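Local coordinates for protein 6'''-hydroxyparomomycin C oxidase (Microbacterium trichothecenolyticum, PDB 7DVE) that uses FAD to oxidise the C3 hydroxyl of the sugar in C-glycosides such as isoorientin and mangiferin, passing the electrons to oxygen to give hydrogen peroxide, at residues 370-375 / 442-447. Numbering follows the deposited sequence.
Sequences GLFCAK and SLHYQG. With FAD (flavin-adenine dinucleotide), chain C.
Phe372, on strand 366-373, reaches the loop that carries His444 and meets it with one side of its ring. From CB, which points toward the loop, the chain runs to CG, set opposite the carbonyl carbon and beside the backbone N (chi1 -62°). CD2 then comes to 4.0 Å from Ser442 CB, and CE2 lies 3.9 Å from that same CB, a methylene placed at the ring edge, close to its plane. Phe372 CE2 also lies 3.9 Å from His444 CE1. The two rings are nearly parallel, at 16°, but so far offset that they barely overlap. The Phe372 ring also meets that of His342, and the side chain packs on Gln300 and Gln344. In this GMC oxidoreductase the antiparallel sheet thereby abuts the flavin site: His444 is the probable proton acceptor, and its NE2 stands 3.8 Å from FAD N1, while Leu443 sets CD1 3.3 Å from FAD C8. Ser442 holds the turn leading to the histidine. Its OG sits between the backbone N and the carbonyl carbon and accepts from His444 N at 3.2 Å, an ST turn with an N-H...O angle of 159°; Asp297 and the backbone N of Gln298 bond the same hydroxyl. Gln298 OE1 pairs with His444 ND1, which probably fixes the rotation of the imidazole, with NE2 on the flavin side. Replacing the histidine by an alanine is likely to leave Gln298 OE1 without its ring partner and to open a gap between Phe372 CE2 and the isoalloxazine. Pro489 also packs against the histidine side chain.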
loop_
_atom_site.group_PDB
_atom_site.type_symbol
_atom_site.label_atom_id
_atom_site.label_comp_id
_atom_site.label_asym_id
_atom_site.label_seq_id
_atom_site.Cartn_x
_atom_site.Cartn_y
_atom_site.Cartn_z
ATOM N N GLY A 370 8.291 -8.249 12.391
ATOM C CA GLY A 370 8.105 -6.809 12.375
ATOM C C GLY A 370 6.946 -6.345 13.248
ATOM O O GLY A 370 5.833 -6.886 13.184
ATOM N N LEU A 371 7.198 -5.338 14.071
ATOM C CA LEU A 371 6.161 -4.625 14.789
ATOM C C LEU A 371 6.043 -3.204 14.253
ATOM O O LEU A 371 7.042 -2.560 13.934
ATOM C CB LEU A 371 6.428 -4.600 16.301
ATOM C CG LEU A 371 5.536 -5.510 17.177
ATOM C CD1 LEU A 371 5.757 -7.000 16.886
ATOM C CD2 LEU A 371 5.703 -5.178 18.674
ATOM N N PHE A 372 4.810 -2.724 14.157
ATOM C CA PHE A 372 4.491 -1.427 13.589
ATOM C C PHE A 372 3.693 -0.639 14.600
ATOM O O PHE A 372 2.735 -1.162 15.184
ATOM C CB PHE A 372 3.660 -1.548 12.304
ATOM C CG PHE A 372 4.364 -2.266 11.187
ATOM C CD1 PHE A 372 4.528 -3.657 11.223
ATOM C CD2 PHE A 372 4.849 -1.563 10.089
ATOM C CE1 PHE A 372 5.186 -4.344 10.189
ATOM C CE2 PHE A 372 5.486 -2.249 9.045
ATOM C CZ PHE A 372 5.654 -3.651 9.101
ATOM N N CYS A 373 4.084 0.623 14.780
ATOM C CA CYS A 373 3.447 1.551 15.700
ATOM C C CYS A 373 2.436 2.438 14.986
ATOM O O CYS A 373 2.574 2.733 13.793
ATOM C CB CYS A 373 4.495 2.435 16.367
ATOM S SG CYS A 373 5.604 1.504 17.377
ATOM N N ALA A 374 1.420 2.864 15.741
ATOM C CA ALA A 374 0.528 3.929 15.311
ATOM C C ALA A 374 1.163 5.288 15.613
ATOM O O ALA A 374 1.828 5.461 16.636
ATOM C CB ALA A 374 -0.817 3.814 16.024
ATOM N N LYS A 375 0.967 6.244 14.709
ATOM C CA LYS A 375 1.560 7.562 14.856
ATOM C C LYS A 375 0.676 8.456 15.721
ATOM O O LYS A 375 -0.556 8.382 15.663
ATOM C CB LYS A 375 1.760 8.212 13.486
ATOM C CG LYS A 375 2.534 9.554 13.521
ATOM C CD LYS A 375 3.923 9.459 14.156
ATOM C CE LYS A 375 4.717 10.789 14.012
ATOM N NZ LYS A 375 4.167 11.954 14.811
ATOM N N SER A 442 8.312 1.790 6.671
ATOM C CA SER A 442 7.114 0.952 6.610
ATOM C C SER A 442 6.428 1.006 5.249
ATOM O O SER A 442 5.668 0.094 4.924
ATOM C CB SER A 442 6.104 1.357 7.704
ATOM O OG SER A 442 5.422 2.558 7.375
ATOM N N LEU A 443 6.691 2.046 4.451
ATOM C CA LEU A 443 6.019 2.307 3.180
ATOM C C LEU A 443 4.512 2.398 3.329
ATOM O O LEU A 443 3.792 2.255 2.343
ATOM C CB LEU A 443 6.359 1.264 2.126
ATOM C CG LEU A 443 7.823 0.845 2.060
ATOM C CD1 LEU A 443 7.881 -0.535 1.438
ATOM C CD2 LEU A 443 8.635 1.849 1.271
ATOM N N HIS A 444 4.025 2.634 4.546
ATOM C CA HIS A 444 2.608 2.844 4.842
ATOM C C HIS A 444 2.429 4.315 5.206
ATOM O O HIS A 444 2.656 4.713 6.353
ATOM C CB HIS A 444 2.159 1.937 5.987
ATOM C CG HIS A 444 2.478 0.494 5.779
ATOM N ND1 HIS A 444 2.400 -0.434 6.795
ATOM C CD2 HIS A 444 2.814 -0.198 4.661
ATOM C CE1 HIS A 444 2.711 -1.629 6.320
ATOM N NE2 HIS A 444 2.954 -1.516 5.028
ATOM N N TYR A 445 2.046 5.129 4.232
ATOM C CA TYR A 445 1.871 6.563 4.445
ATOM C C TYR A 445 0.377 6.883 4.336
ATOM O O TYR A 445 -0.241 6.670 3.286
ATOM C CB TYR A 445 2.707 7.386 3.456
ATOM C CG TYR A 445 4.125 6.844 3.217
ATOM C CD1 TYR A 445 4.912 6.341 4.264
ATOM C CD2 TYR A 445 4.671 6.840 1.946
ATOM C CE1 TYR A 445 6.194 5.830 4.029
ATOM C CE2 TYR A 445 5.933 6.341 1.704
ATOM C CZ TYR A 445 6.694 5.829 2.732
ATOM O OH TYR A 445 7.958 5.336 2.434
ATOM N N GLN A 446 -0.200 7.379 5.425
ATOM C CA GLN A 446 -1.619 7.637 5.510
ATOM C C GLN A 446 -1.868 9.124 5.727
ATOM O O GLN A 446 -0.955 9.904 6.023
ATOM C CB GLN A 446 -2.256 6.829 6.654
ATOM C CG GLN A 446 -2.281 5.291 6.453
ATOM C CD GLN A 446 -0.908 4.646 6.558
ATOM O OE1 GLN A 446 -0.559 3.794 5.738
ATOM N NE2 GLN A 446 -0.123 5.034 7.576
ATOM N N GLY A 447 -3.140 9.509 5.571
ATOM C CA GLY A 447 -3.649 10.718 6.178
ATOM C C GLY A 447 -3.547 11.980 5.351
ATOM O O GLY A 447 -4.198 12.955 5.692
HETATM P PA FAD C . 0.717 2.779 -5.329
HETATM O O1A FAD C . 1.937 3.592 -5.103
HETATM O O2A FAD C . 0.754 1.331 -5.018
HETATM O O5B FAD C . 0.385 3.059 -6.882
HETATM C C5B FAD C . 0.241 4.409 -7.331
HETATM C C4B FAD C . 0.591 4.503 -8.794
HETATM O O4B FAD C . 0.342 5.891 -9.164
HETATM C C3B FAD C . 2.100 4.277 -9.021
HETATM O O3B FAD C . 2.256 3.268 -10.037
HETATM C C2B FAD C . 2.539 5.652 -9.546
HETATM O O2B FAD C . 3.548 5.542 -10.552
HETATM C C1B FAD C . 1.275 6.181 -10.194
HETATM N N9A FAD C . 1.344 7.678 -10.364
HETATM C C8A FAD C . 1.656 8.489 -9.340
HETATM N N7A FAD C . 1.630 9.753 -9.777
HETATM C C5A FAD C . 1.310 9.738 -11.073
HETATM C C6A FAD C . 1.139 10.735 -11.952
HETATM N N6A FAD C . 1.329 11.969 -11.488
HETATM N N1A FAD C . 0.793 10.514 -13.235
HETATM C C2A FAD C . 0.611 9.192 -13.645
HETATM N N3A FAD C . 0.781 8.161 -12.702
HETATM C C4A FAD C . 1.127 8.455 -11.437
HETATM N N1 FAD C . 1.212 -3.001 2.023
HETATM C C2 FAD C . 0.363 -3.802 2.768
HETATM O O2 FAD C . -0.780 -3.404 2.959
HETATM N N3 FAD C . 0.819 -5.022 3.293
HETATM C C4 FAD C . 2.134 -5.460 3.019
HETATM O O4 FAD C . 2.516 -6.546 3.467
HETATM C C4X FAD C . 2.973 -4.643 2.269
HETATM N N5 FAD C . 4.263 -4.974 2.017
HETATM C C5X FAD C . 5.003 -4.210 1.163
HETATM C C6 FAD C . 6.297 -4.608 0.775
HETATM C C7 FAD C . 7.051 -3.879 -0.138
HETATM C C7M FAD C . 8.468 -4.351 -0.552
HETATM C C8 FAD C . 6.516 -2.711 -0.683
HETATM C C8M FAD C . 7.342 -1.891 -1.693
HETATM C C9 FAD C . 5.233 -2.299 -0.298
HETATM C C9A FAD C . 4.472 -3.035 0.628
HETATM N N10 FAD C . 3.240 -2.633 1.017
HETATM C C10 FAD C . 2.487 -3.427 1.781
HETATM C "C1'" FAD C . 2.648 -1.329 0.605
HETATM C "C2'" FAD C . 1.693 -1.394 -0.593
HETATM O "O2'" FAD C . 2.456 -1.737 -1.762
HETATM C "C3'" FAD C . 0.937 -0.034 -0.764
HETATM O "O3'" FAD C . 0.161 0.242 0.410
HETATM C "C4'" FAD C . -0.054 -0.090 -1.927
HETATM O "O4'" FAD C . 0.634 -0.421 -3.124
HETATM C "C5'" FAD C . -0.748 1.287 -2.113
HETATM O "O5'" FAD C . -1.512 1.303 -3.336
HETATM P P FAD C . -1.893 2.655 -4.138
HETATM O O1P FAD C . -2.470 2.366 -5.480
HETATM O O2P FAD C . -2.667 3.469 -3.177
HETATM O O3P FAD C . -0.523 3.420 -4.533
#